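Local coordinates for translation initiation factor eIF2B subunit epsilon (Schizosaccharomyces pombe, PDB 5B04), which serves as a subunit of the eIF2B complex, which catalyses the exchange of GDP for GTP on the gamma subunit of translation initiation factor eIF2, at residues I[22-27]-I[38-43]; I[52-57]-I[127-132]; I[66-71]-I[93-98]; I[131-136]-I[290-295]. All coordinates share one frame; numbering follows the deposited sequence.

Contact 1 of 4, residues I[22-27]-I[38-43]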
# COMPACT_ATOMS: atom_id res chain seq x y z
N VAL I 22 -42.72 -38.22 26.02
CA VAL I 22 -41.81 -39.08 25.28
C VAL I 22 -42.25 -40.54 25.37
O VAL I 22 -42.23 -41.14 26.44
CB VAL I 22 -40.37 -38.97 25.80
CG1 VAL I 22 -39.44 -39.83 24.96
CG2 VAL I 22 -39.91 -37.52 25.78
N LEU I 23 -42.65 -41.10 24.23
CA LEU I 23 -42.99 -42.52 24.18
C LEU I 23 -41.76 -43.36 23.87
O LEU I 23 -41.56 -43.78 22.73
CB LEU I 23 -44.07 -42.78 23.13
CG LEU I 23 -45.51 -42.81 23.65
CD1 LEU I 23 -46.03 -41.40 23.90
CD2 LEU I 23 -46.40 -43.57 22.69
N SER I 24 -40.95 -43.60 24.89
CA SER I 24 -39.84 -44.53 24.77
C SER I 24 -40.39 -45.93 24.56
O SER I 24 -41.60 -46.14 24.65
CB SER I 24 -38.94 -44.48 26.01
OG SER I 24 -37.84 -45.36 25.88
N ASP I 25 -39.54 -46.83 24.14
CA ASP I 25 -39.96 -48.19 24.01
C ASP I 25 -40.80 -48.36 22.78
O ASP I 25 -41.32 -49.43 22.55
CB ASP I 25 -40.80 -48.59 25.20
CG ASP I 25 -41.06 -50.06 25.26
OD1 ASP I 25 -40.24 -50.77 25.84
OD2 ASP I 25 -42.09 -50.51 24.73
N SER I 26 -40.95 -47.30 22.01
CA SER I 26 -41.81 -47.38 20.86
C SER I 26 -41.28 -48.34 19.84
O SER I 26 -42.02 -49.12 19.28
CB SER I 26 -41.98 -46.02 20.24
OG SER I 26 -43.14 -45.42 20.75
N TYR I 27 -39.98 -48.28 19.59
CA TYR I 27 -39.42 -49.08 18.52
C TYR I 27 -38.55 -50.21 18.96
O TYR I 27 -37.97 -50.90 18.16
CB TYR I 27 -38.72 -48.18 17.53
CG TYR I 27 -39.66 -47.17 16.99
CD1 TYR I 27 -40.50 -47.47 15.95
CD2 TYR I 27 -39.74 -45.93 17.54
CE1 TYR I 27 -41.38 -46.54 15.47
CE2 TYR I 27 -40.61 -45.00 17.07
CZ TYR I 27 -41.43 -45.32 16.04
OH TYR I 27 -42.30 -44.38 15.57
N LYS I 38 -30.39 -53.88 27.08
CA LYS I 38 -30.67 -52.51 27.51
C LYS I 38 -31.66 -51.85 26.56
O LYS I 38 -31.62 -52.09 25.37
CB LYS I 38 -29.38 -51.69 27.59
CG LYS I 38 -28.71 -51.44 26.25
CD LYS I 38 -27.67 -50.34 26.35
CE LYS I 38 -26.57 -50.72 27.33
NZ LYS I 38 -25.58 -49.62 27.49
N PRO I 39 -32.55 -50.99 27.09
CA PRO I 39 -33.61 -50.39 26.27
C PRO I 39 -33.08 -49.62 25.06
O PRO I 39 -31.93 -49.19 25.06
CB PRO I 39 -34.31 -49.44 27.24
CG PRO I 39 -33.25 -49.11 28.24
CD PRO I 39 -32.49 -50.38 28.43
N ARG I 40 -33.93 -49.45 24.05
CA ARG I 40 -33.54 -48.76 22.82
C ARG I 40 -33.12 -47.32 23.09
O ARG I 40 -32.22 -46.79 22.43
CB ARG I 40 -34.69 -48.78 21.81
CG ARG I 40 -34.38 -48.07 20.51
CD ARG I 40 -35.65 -47.59 19.83
NE ARG I 40 -36.49 -46.82 20.74
CZ ARG I 40 -36.29 -45.55 21.05
NH1 ARG I 40 -35.27 -44.88 20.52
NH2 ARG I 40 -37.11 -44.93 21.90
N CYS I 41 -33.76 -46.68 24.06
CA CYS I 41 -33.49 -45.29 24.38
C CYS I 41 -32.15 -45.09 25.08
O CYS I 41 -31.70 -43.96 25.28
CB CYS I 41 -34.61 -44.71 25.25
SG CYS I 41 -34.75 -45.47 26.88
N LEU I 42 -31.51 -46.19 25.46
CA LEU I 42 -30.21 -46.12 26.12
C LEU I 42 -29.08 -46.59 25.20
O LEU I 42 -27.92 -46.63 25.61
CB LEU I 42 -30.21 -46.94 27.41
CG LEU I 42 -30.92 -46.29 28.60
CD1 LEU I 42 -30.74 -47.13 29.86
CD2 LEU I 42 -30.41 -44.87 28.82
N LEU I 43 -29.42 -46.95 23.97
CA LEU I 43 -28.42 -47.33 22.98
C LEU I 43 -27.59 -46.11 22.60
O LEU I 43 -28.13 -45.01 22.46
CB LEU I 43 -29.07 -47.94 21.74
CG LEU I 43 -29.93 -49.19 21.94
CD1 LEU I 43 -30.42 -49.72 20.60
CD2 LEU I 43 -29.15 -50.26 22.70
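Arg-40 reaches across to Ser-24, Asp-25 and Tyr-27, packing together two parts of the long loop that follows strand 19-23. This strand and loop belong to the nucleotidyltransferase-like domain of the GT-A class, and the loop probably corresponds in position to the nucleotide-binding loop of sugar-nucleotide pyrophosphorylases of this fold. The arginine stands on a 3-10 segment, 40-42. With CG anti to the backbone N (chi1 180°) the aliphatic part extends toward residues 22-27, and a bend at chi3 (51°) then swings the guanidinium along their backbone. Lower in the chain, CD packs against CB of Tyr-27 at 3.9 Å. Further out, the guanidinium presents an edge, with CA of Ser-24 lying in its plane and 4.0 Å from NH2. The same NH2 sits 3.8 Å from the backbone N of Asp-25, an approach of two donors that is packing and not bonding. NH1 forms a salt bridge with OD2 of Asp-129, which holds the charged end from beyond the loop while the guanidinium edge lines the backbone at 24-25. Tyr-27 directs its ring elsewhere, and its hydroxyl is hydrogen-bonded to Arg-273. Asp-25 likewise turns from Arg-40, its OD1 accepting from the backbone N of Ala-72. Beside the arginine, Ser-24 and Cys-41 meet through their polar ends: the hydroxyl of Ser-24 faces the thiol side of Cys-41, OG lying 3.2 Å from SG and 3.4 Å from CB.

Contact 2 of 4, residues I[52-57]-I[127-132]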
# COMPACT_ATOMS: atom_id res chain seq x y z
N GLU I 52 -30.49 -38.91 25.40
CA GLU I 52 -29.84 -37.63 25.69
C GLU I 52 -30.13 -36.60 24.60
O GLU I 52 -30.27 -35.41 24.88
CB GLU I 52 -28.33 -37.81 25.86
CG GLU I 52 -27.93 -38.46 27.18
CD GLU I 52 -28.06 -37.52 28.36
OE1 GLU I 52 -28.16 -36.29 28.13
OE2 GLU I 52 -28.07 -38.00 29.51
N TYR I 53 -30.21 -37.07 23.36
CA TYR I 53 -30.55 -36.20 22.24
C TYR I 53 -31.96 -35.65 22.38
O TYR I 53 -32.19 -34.46 22.17
CB TYR I 53 -30.42 -36.96 20.91
CG TYR I 53 -29.00 -37.23 20.48
CD1 TYR I 53 -28.22 -36.22 19.93
CD2 TYR I 53 -28.44 -38.49 20.61
CE1 TYR I 53 -26.92 -36.46 19.52
CE2 TYR I 53 -27.14 -38.74 20.20
CZ TYR I 53 -26.39 -37.72 19.66
OH TYR I 53 -25.09 -37.95 19.26
N THR I 54 -32.89 -36.53 22.72
CA THR I 54 -34.29 -36.15 22.91
C THR I 54 -34.42 -35.09 24.00
O THR I 54 -35.15 -34.11 23.84
CB THR I 54 -35.16 -37.37 23.27
OG1 THR I 54 -35.06 -38.35 22.23
CG2 THR I 54 -36.61 -36.95 23.43
N PHE I 55 -33.70 -35.29 25.10
CA PHE I 55 -33.74 -34.36 26.22
C PHE I 55 -33.13 -33.01 25.86
O PHE I 55 -33.67 -31.97 26.21
CB PHE I 55 -33.02 -34.96 27.43
CG PHE I 55 -33.81 -36.01 28.15
CD1 PHE I 55 -35.19 -36.08 28.00
CD2 PHE I 55 -33.18 -36.91 28.99
CE1 PHE I 55 -35.92 -37.05 28.66
CE2 PHE I 55 -33.91 -37.88 29.65
CZ PHE I 55 -35.28 -37.95 29.49
N GLU I 56 -31.99 -33.04 25.17
CA GLU I 56 -31.34 -31.81 24.73
C GLU I 56 -32.23 -31.04 23.76
O GLU I 56 -32.16 -29.81 23.67
CB GLU I 56 -29.99 -32.11 24.07
CG GLU I 56 -28.90 -32.54 25.04
CD GLU I 56 -28.40 -31.39 25.91
OE1 GLU I 56 -28.68 -30.22 25.57
OE2 GLU I 56 -27.72 -31.67 26.92
N PHE I 57 -33.08 -31.77 23.04
CA PHE I 57 -34.03 -31.17 22.11
C PHE I 57 -35.18 -30.51 22.86
O PHE I 57 -35.55 -29.37 22.57
CB PHE I 57 -34.57 -32.22 21.14
CG PHE I 57 -35.74 -31.75 20.33
CD1 PHE I 57 -35.57 -30.81 19.32
CD2 PHE I 57 -37.01 -32.25 20.56
CE1 PHE I 57 -36.64 -30.38 18.57
CE2 PHE I 57 -38.09 -31.82 19.81
CZ PHE I 57 -37.90 -30.89 18.82
N SER I 127 -42.79 -39.96 19.68
CA SER I 127 -42.70 -41.42 19.77
C SER I 127 -41.30 -41.89 19.37
O SER I 127 -40.88 -41.70 18.23
CB SER I 127 -43.76 -42.09 18.90
OG SER I 127 -43.82 -43.48 19.15
N GLY I 128 -40.59 -42.49 20.31
CA GLY I 128 -39.22 -42.93 20.08
C GLY I 128 -38.23 -41.92 20.63
O GLY I 128 -38.44 -41.35 21.70
N ASP I 129 -37.15 -41.69 19.89
CA ASP I 129 -36.16 -40.68 20.27
C ASP I 129 -35.81 -39.79 19.09
O ASP I 129 -35.59 -40.28 17.98
CB ASP I 129 -34.90 -41.34 20.83
CG ASP I 129 -35.08 -41.84 22.25
OD1 ASP I 129 -35.16 -41.00 23.17
OD2 ASP I 129 -35.14 -43.07 22.44
N VAL I 130 -35.76 -38.49 19.33
CA VAL I 130 -35.46 -37.54 18.27
C VAL I 130 -34.05 -36.98 18.38
O VAL I 130 -33.48 -36.89 19.47
CB VAL I 130 -36.45 -36.35 18.26
CG1 VAL I 130 -37.87 -36.86 18.14
CG2 VAL I 130 -36.30 -35.52 19.52
N VAL I 131 -33.49 -36.62 17.24
CA VAL I 131 -32.24 -35.88 17.17
C VAL I 131 -32.50 -34.59 16.41
O VAL I 131 -32.82 -34.61 15.22
CB VAL I 131 -31.12 -36.70 16.50
CG1 VAL I 131 -30.57 -37.74 17.46
CG2 VAL I 131 -31.63 -37.37 15.24
N SER I 132 -32.38 -33.45 17.09
CA SER I 132 -32.72 -32.19 16.46
C SER I 132 -32.13 -30.98 17.17
O SER I 132 -32.10 -30.92 18.39
CB SER I 132 -34.24 -32.04 16.36
OG SER I 132 -34.59 -30.86 15.65
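Phe-57 of helix 50-61 lies across Val-130 and Ser-132. Its CB starts between the two, 3.9 Å from the carbonyl O of Ser-132 and slightly farther from CG2 of Val-130. With CG anti to the backbone N (chi1 169°), the ring is carried out over the strand, and its two sides part company. CD2 comes 3.5 Å from CG2 of Val-130, with CE2 a little farther from the same methyl, whereas CD1 touches CB of Ser-132 and CE1 passes 3.6 Å from its OG, a hydroxyl that is hydrogen-bonded to Tyr-270. The tip, CZ, goes past both residues to Leu-136. Segment 52-57 of the helix runs at 52° to the short strand 130-132, which pairs with strand 271-273 beside the main sheet of the Rossmann-like nucleotidyltransferase domain. One turn earlier on the helix, Tyr-53 receives CG1 of Val-131 over a ring face as a CH-pi contact, 3.9 Å from the centroid. Between these aromatics Thr-54 supplies the polar link: OG1 accepts from the backbone N of Val-130 with a bent angle of 138°, and donates to OD1 of Asp-129 at 2.8 Å, which receives it on its anti lone pair. A valine in its place would probably leave both the Val-130 N-H and the Asp-129 OD1 without their mate and set that carboxylate freer to turn. The other carboxylate oxygen, OD2, is taken by the salt bridge to Arg-40.

Contact 3 of 4, residues I[66-71]-I[93-98]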
# COMPACT_ATOMS: atom_id res chain seq x y z
N VAL I 66 -41.43 -33.41 31.69
CA VAL I 66 -41.34 -34.53 30.76
C VAL I 66 -41.86 -35.83 31.36
O VAL I 66 -41.49 -36.20 32.48
CB VAL I 66 -39.89 -34.74 30.28
CG1 VAL I 66 -39.77 -36.02 29.46
CG2 VAL I 66 -39.43 -33.54 29.46
N TYR I 67 -42.72 -36.52 30.62
CA TYR I 67 -43.19 -37.84 31.01
C TYR I 67 -42.75 -38.88 29.99
O TYR I 67 -43.11 -38.82 28.82
CB TYR I 67 -44.71 -37.86 31.16
CG TYR I 67 -45.21 -37.00 32.29
CD1 TYR I 67 -45.03 -37.37 33.61
CD2 TYR I 67 -45.87 -35.80 32.03
CE1 TYR I 67 -45.49 -36.59 34.65
CE2 TYR I 67 -46.33 -35.01 33.06
CZ TYR I 67 -46.14 -35.40 34.37
OH TYR I 67 -46.59 -34.61 35.40
N VAL I 68 -41.95 -39.84 30.45
CA VAL I 68 -41.41 -40.87 29.57
C VAL I 68 -42.16 -42.19 29.73
O VAL I 68 -41.90 -42.96 30.65
CB VAL I 68 -39.92 -41.11 29.84
CG1 VAL I 68 -39.33 -42.02 28.78
CG2 VAL I 68 -39.17 -39.79 29.88
N PHE I 69 -43.10 -42.44 28.82
CA PHE I 69 -43.79 -43.72 28.77
C PHE I 69 -42.83 -44.82 28.36
O PHE I 69 -42.27 -44.79 27.26
CB PHE I 69 -44.98 -43.67 27.81
CG PHE I 69 -46.21 -43.03 28.39
CD1 PHE I 69 -47.07 -43.75 29.20
CD2 PHE I 69 -46.51 -41.70 28.12
CE1 PHE I 69 -48.20 -43.17 29.73
CE2 PHE I 69 -47.64 -41.11 28.65
CZ PHE I 69 -48.49 -41.85 29.46
N CYS I 70 -42.62 -45.79 29.24
CA CYS I 70 -41.65 -46.85 28.99
C CYS I 70 -42.10 -48.19 29.54
O CYS I 70 -42.70 -48.26 30.62
CB CYS I 70 -40.29 -46.47 29.58
SG CYS I 70 -40.33 -46.13 31.35
N CYS I 71 -41.81 -49.26 28.81
CA CYS I 71 -42.20 -50.61 29.23
C CYS I 71 -40.99 -51.50 29.50
O CYS I 71 -40.59 -51.68 30.65
CB CYS I 71 -43.09 -51.25 28.17
SG CYS I 71 -43.41 -53.01 28.45
N PHE I 93 -35.94 -29.14 32.95
CA PHE I 93 -37.25 -29.75 33.15
C PHE I 93 -37.20 -30.90 34.14
O PHE I 93 -36.16 -31.52 34.35
CB PHE I 93 -37.82 -30.24 31.81
CG PHE I 93 -36.87 -31.10 31.02
CD1 PHE I 93 -36.68 -32.43 31.33
CD2 PHE I 93 -36.18 -30.57 29.94
CE1 PHE I 93 -35.82 -33.22 30.60
CE2 PHE I 93 -35.31 -31.35 29.20
CZ PHE I 93 -35.13 -32.68 29.53
N SER I 94 -38.35 -31.18 34.76
CA SER I 94 -38.48 -32.33 35.64
C SER I 94 -38.83 -33.56 34.81
O SER I 94 -39.63 -33.48 33.88
CB SER I 94 -39.55 -32.09 36.70
OG SER I 94 -40.84 -32.06 36.12
N VAL I 95 -38.22 -34.70 35.14
CA VAL I 95 -38.48 -35.92 34.40
C VAL I 95 -39.18 -36.96 35.26
O VAL I 95 -38.71 -37.32 36.34
CB VAL I 95 -37.17 -36.53 33.85
CG1 VAL I 95 -37.48 -37.49 32.71
CG2 VAL I 95 -36.23 -35.43 33.38
N ASN I 96 -40.32 -37.45 34.77
CA ASN I 96 -41.07 -38.49 35.46
C ASN I 96 -41.36 -39.66 34.52
O ASN I 96 -41.80 -39.46 33.39
CB ASN I 96 -42.37 -37.93 36.03
CG ASN I 96 -42.14 -36.99 37.19
OD1 ASN I 96 -41.34 -37.26 38.08
ND2 ASN I 96 -42.85 -35.86 37.19
N THR I 97 -41.12 -40.87 35.00
CA THR I 97 -41.36 -42.06 34.20
C THR I 97 -42.75 -42.62 34.45
O THR I 97 -43.28 -42.53 35.55
CB THR I 97 -40.32 -43.16 34.49
OG1 THR I 97 -40.36 -43.50 35.88
CG2 THR I 97 -38.93 -42.69 34.12
N ILE I 98 -43.35 -43.19 33.40
CA ILE I 98 -44.64 -43.86 33.54
C ILE I 98 -44.56 -45.27 32.96
O ILE I 98 -44.53 -45.45 31.74
CB ILE I 98 -45.77 -43.09 32.83
CG1 ILE I 98 -45.90 -41.68 33.41
CG2 ILE I 98 -47.09 -43.84 32.97
CD1 ILE I 98 -47.02 -40.86 32.79
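Phe-69 lies side by side with Ile-98, both pointing the same way from the sheet. The terminal CD1 of the isoleucine sits over a face of the phenylalanine ring, 4.2 Å from its centroid, while the CG2 branch approaches CE1 at 3.5 Å. The same CD1 methyl of Ile-98 also meets CD1 of Tyr-67, at 4.1 Å, so the isoleucine touches two aromatics on one face. CD1 of Tyr-67 lies 3.6 Å from CB of Asn-96, the two side chains side by side. Phe-69 also packs against helix 108-115. With an alanine in place of Phe-69, the Ile-98 CD1 methyl would probably lose the ring face that covers it, and a gap would open between Ile-98 and helix 108-115. The two strands are the parallel arms of a beta-alpha-beta unit, in which helix 74-83 carries the chain from strand 65-70 to strand 94-99 within the Rossmann-like sheet. Five backbone hydrogen bonds join them, from Val-66 N to Ser-94 O (2.8 Å) through to Cys-70 N to Ile-98 O (3.2 Å). The opposite face bears Val-66, Val-68, Val-95 and Thr-97, with CG2 of Val-68 against CG1 of Val-95 at 4.0 Å. Where the pairing begins, the Phe-93 ring, whose CG stands between its backbone N and carbonyl carbon (chi1 51°), takes CG2 of Val-66 over one face, 3.9 Å from the centroid; the ring also meets Trp-86 and Phe-55.

Contact 4 of 4, residues I[131-136]-I[290-295]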
# COMPACT_ATOMS: atom_id res chain seq x y z
N VAL I 131 -33.49 -36.62 17.24
CA VAL I 131 -32.24 -35.88 17.17
C VAL I 131 -32.50 -34.59 16.41
O VAL I 131 -32.82 -34.61 15.22
CB VAL I 131 -31.12 -36.70 16.50
CG1 VAL I 131 -30.57 -37.74 17.46
CG2 VAL I 131 -31.63 -37.37 15.24
N SER I 132 -32.38 -33.45 17.09
CA SER I 132 -32.72 -32.19 16.46
C SER I 132 -32.13 -30.98 17.17
O SER I 132 -32.10 -30.92 18.39
CB SER I 132 -34.24 -32.04 16.36
OG SER I 132 -34.59 -30.86 15.65
N ASN I 133 -31.68 -30.02 16.37
CA ASN I 133 -31.25 -28.72 16.88
C ASN I 133 -32.28 -27.65 16.54
O ASN I 133 -32.01 -26.46 16.67
CB ASN I 133 -29.88 -28.34 16.32
CG ASN I 133 -29.81 -28.49 14.81
OD1 ASN I 133 -30.80 -28.79 14.15
ND2 ASN I 133 -28.62 -28.26 14.25
N VAL I 134 -33.46 -28.10 16.11
CA VAL I 134 -34.56 -27.20 15.80
C VAL I 134 -35.16 -26.60 17.06
O VAL I 134 -35.67 -27.33 17.91
CB VAL I 134 -35.68 -27.91 15.01
CG1 VAL I 134 -36.93 -27.04 14.95
CG2 VAL I 134 -35.21 -28.28 13.61
N PRO I 135 -35.09 -25.27 17.20
CA PRO I 135 -35.74 -24.59 18.32
C PRO I 135 -37.25 -24.53 18.12
O PRO I 135 -37.72 -23.94 17.15
CB PRO I 135 -35.11 -23.20 18.30
CG PRO I 135 -34.75 -22.98 16.87
CD PRO I 135 -34.37 -24.33 16.32
N LEU I 136 -38.00 -25.16 19.03
CA LEU I 136 -39.45 -25.21 18.90
C LEU I 136 -40.12 -23.97 19.48
O LEU I 136 -41.34 -23.81 19.40
CB LEU I 136 -40.01 -26.45 19.59
CG LEU I 136 -39.85 -27.78 18.85
CD1 LEU I 136 -40.62 -28.87 19.58
CD2 LEU I 136 -40.34 -27.64 17.42
N ARG I 290 -21.70 -32.11 10.78
CA ARG I 290 -22.09 -31.16 11.82
C ARG I 290 -23.54 -30.69 11.76
O ARG I 290 -23.87 -29.62 12.28
CB ARG I 290 -21.16 -29.95 11.77
CG ARG I 290 -19.70 -30.31 11.55
CD ARG I 290 -19.05 -30.77 12.83
NE ARG I 290 -18.81 -29.65 13.74
CZ ARG I 290 -18.30 -29.78 14.96
NH1 ARG I 290 -17.98 -30.98 15.42
NH2 ARG I 290 -18.12 -28.71 15.72
N TRP I 291 -24.42 -31.48 11.14
CA TRP I 291 -25.79 -31.04 10.87
C TRP I 291 -26.61 -30.73 12.12
O TRP I 291 -27.50 -29.88 12.08
CB TRP I 291 -26.52 -32.11 10.05
CG TRP I 291 -26.11 -32.14 8.61
CD1 TRP I 291 -25.29 -33.06 8.02
CD2 TRP I 291 -26.47 -31.20 7.59
NE1 TRP I 291 -25.13 -32.75 6.68
CE2 TRP I 291 -25.85 -31.62 6.40
CE3 TRP I 291 -27.26 -30.05 7.57
CZ2 TRP I 291 -25.99 -30.93 5.20
CZ3 TRP I 291 -27.41 -29.36 6.38
CH2 TRP I 291 -26.77 -29.80 5.21
N VAL I 292 -26.33 -31.41 13.22
CA VAL I 292 -27.12 -31.24 14.43
C VAL I 292 -26.38 -30.38 15.46
O VAL I 292 -26.63 -30.49 16.66
CB VAL I 292 -27.50 -32.60 15.06
CG1 VAL I 292 -28.80 -32.47 15.86
CG2 VAL I 292 -27.66 -33.65 13.97
N TYR I 293 -25.47 -29.54 14.99
CA TYR I 293 -24.72 -28.63 15.86
C TYR I 293 -25.69 -27.78 16.68
O TYR I 293 -26.71 -27.33 16.16
CB TYR I 293 -23.80 -27.74 15.02
CG TYR I 293 -22.84 -26.89 15.83
CD1 TYR I 293 -21.65 -27.43 16.30
CD2 TYR I 293 -23.13 -25.57 16.12
CE1 TYR I 293 -20.77 -26.67 17.04
CE2 TYR I 293 -22.25 -24.80 16.86
CZ TYR I 293 -21.08 -25.35 17.32
OH TYR I 293 -20.20 -24.59 18.06
N PRO I 294 -25.38 -27.56 17.97
CA PRO I 294 -24.16 -27.92 18.71
C PRO I 294 -24.11 -29.37 19.19
O PRO I 294 -23.15 -29.74 19.86
CB PRO I 294 -24.20 -26.98 19.91
CG PRO I 294 -25.65 -26.81 20.18
CD PRO I 294 -26.32 -26.81 18.83
N PHE I 295 -25.11 -30.17 18.86
CA PHE I 295 -25.14 -31.55 19.31
C PHE I 295 -24.20 -32.40 18.47
O PHE I 295 -24.62 -33.11 17.55
CB PHE I 295 -26.56 -32.10 19.27
CG PHE I 295 -27.55 -31.26 20.04
CD1 PHE I 295 -27.17 -30.64 21.21
CD2 PHE I 295 -28.84 -31.09 19.57
CE1 PHE I 295 -28.07 -29.86 21.92
CE2 PHE I 295 -29.74 -30.31 20.27
CZ PHE I 295 -29.35 -29.69 21.45
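Asn-133 and Val-292 bring the two backbones closest, their CA atoms 5.4 Å apart, just beyond Ser-132, where the chain runs past the loop after helix 277-288. Asn-133 carries the polar link. Its CG stands between the backbone N and the carbonyl carbon (chi1 50°), which turns the amide toward the loop, and ND2 there meets two carbonyls. The bond to Tyr-293 O is 2.9 Å long and fairly straight at 165°, with the acceptor in the plane of the amide; that to Trp-291 O, equal in length, is weak because it is bent to 129°. One nitrogen thus reaches two carbonyls two residues apart. Alongside, CG1 of Val-292 packs on the peptide between Ser-132 and Asn-133, 3.9 Å from C of Ser-132. Phe-295 offers its ring edge to the carbonyl O of Ser-132, which lies near the ring plane by CE2. Ser-132 itself makes an ST turn, OG accepting from Val-134 N at 3.0 Å, and the same hydroxyl is hydrogen-bonded to the carbonyl O of Tyr-270. The outer side of the loop faces the eIF2B beta subunit, where Tyr-293 OH bonds to Tyr-360 of that chain and the Trp-291 ring stacks edge-to-face on its Phe-345. Within the loop, Phe-295 N bonds to Val-292 O across the cis peptide before Pro-294, and the Tyr-293 ring covers the proline CB: the pattern of a type VIa turn.

Contacts 1, 2 and 3 lie inside the nucleotidyltransferase-like domain, whereas contact 4 joins strand 130-132 to the loop after helix 277-288, before the beta-helix. All four are largely buried, but contact 2 sits nearest the chain centre and contact 3 has more exposed residues at its rim. Contacts 1 and 3 use neighbouring strands of one sheet; contacts 2 and 4 share Val-131 and Ser-132. Their chemistry differs: contact 1 packs an arginine edge on backbone, regular backbone bonds pair the strands in contact 3, side-chain hydroxyl and aromatic packing dominate contact 2, and an asparagine amide supplies the hydrogen bonds of contact 4. The Arg-40 to Asp-129 salt bridge couples contacts 1 and 2. Only contact 4 touches another subunit.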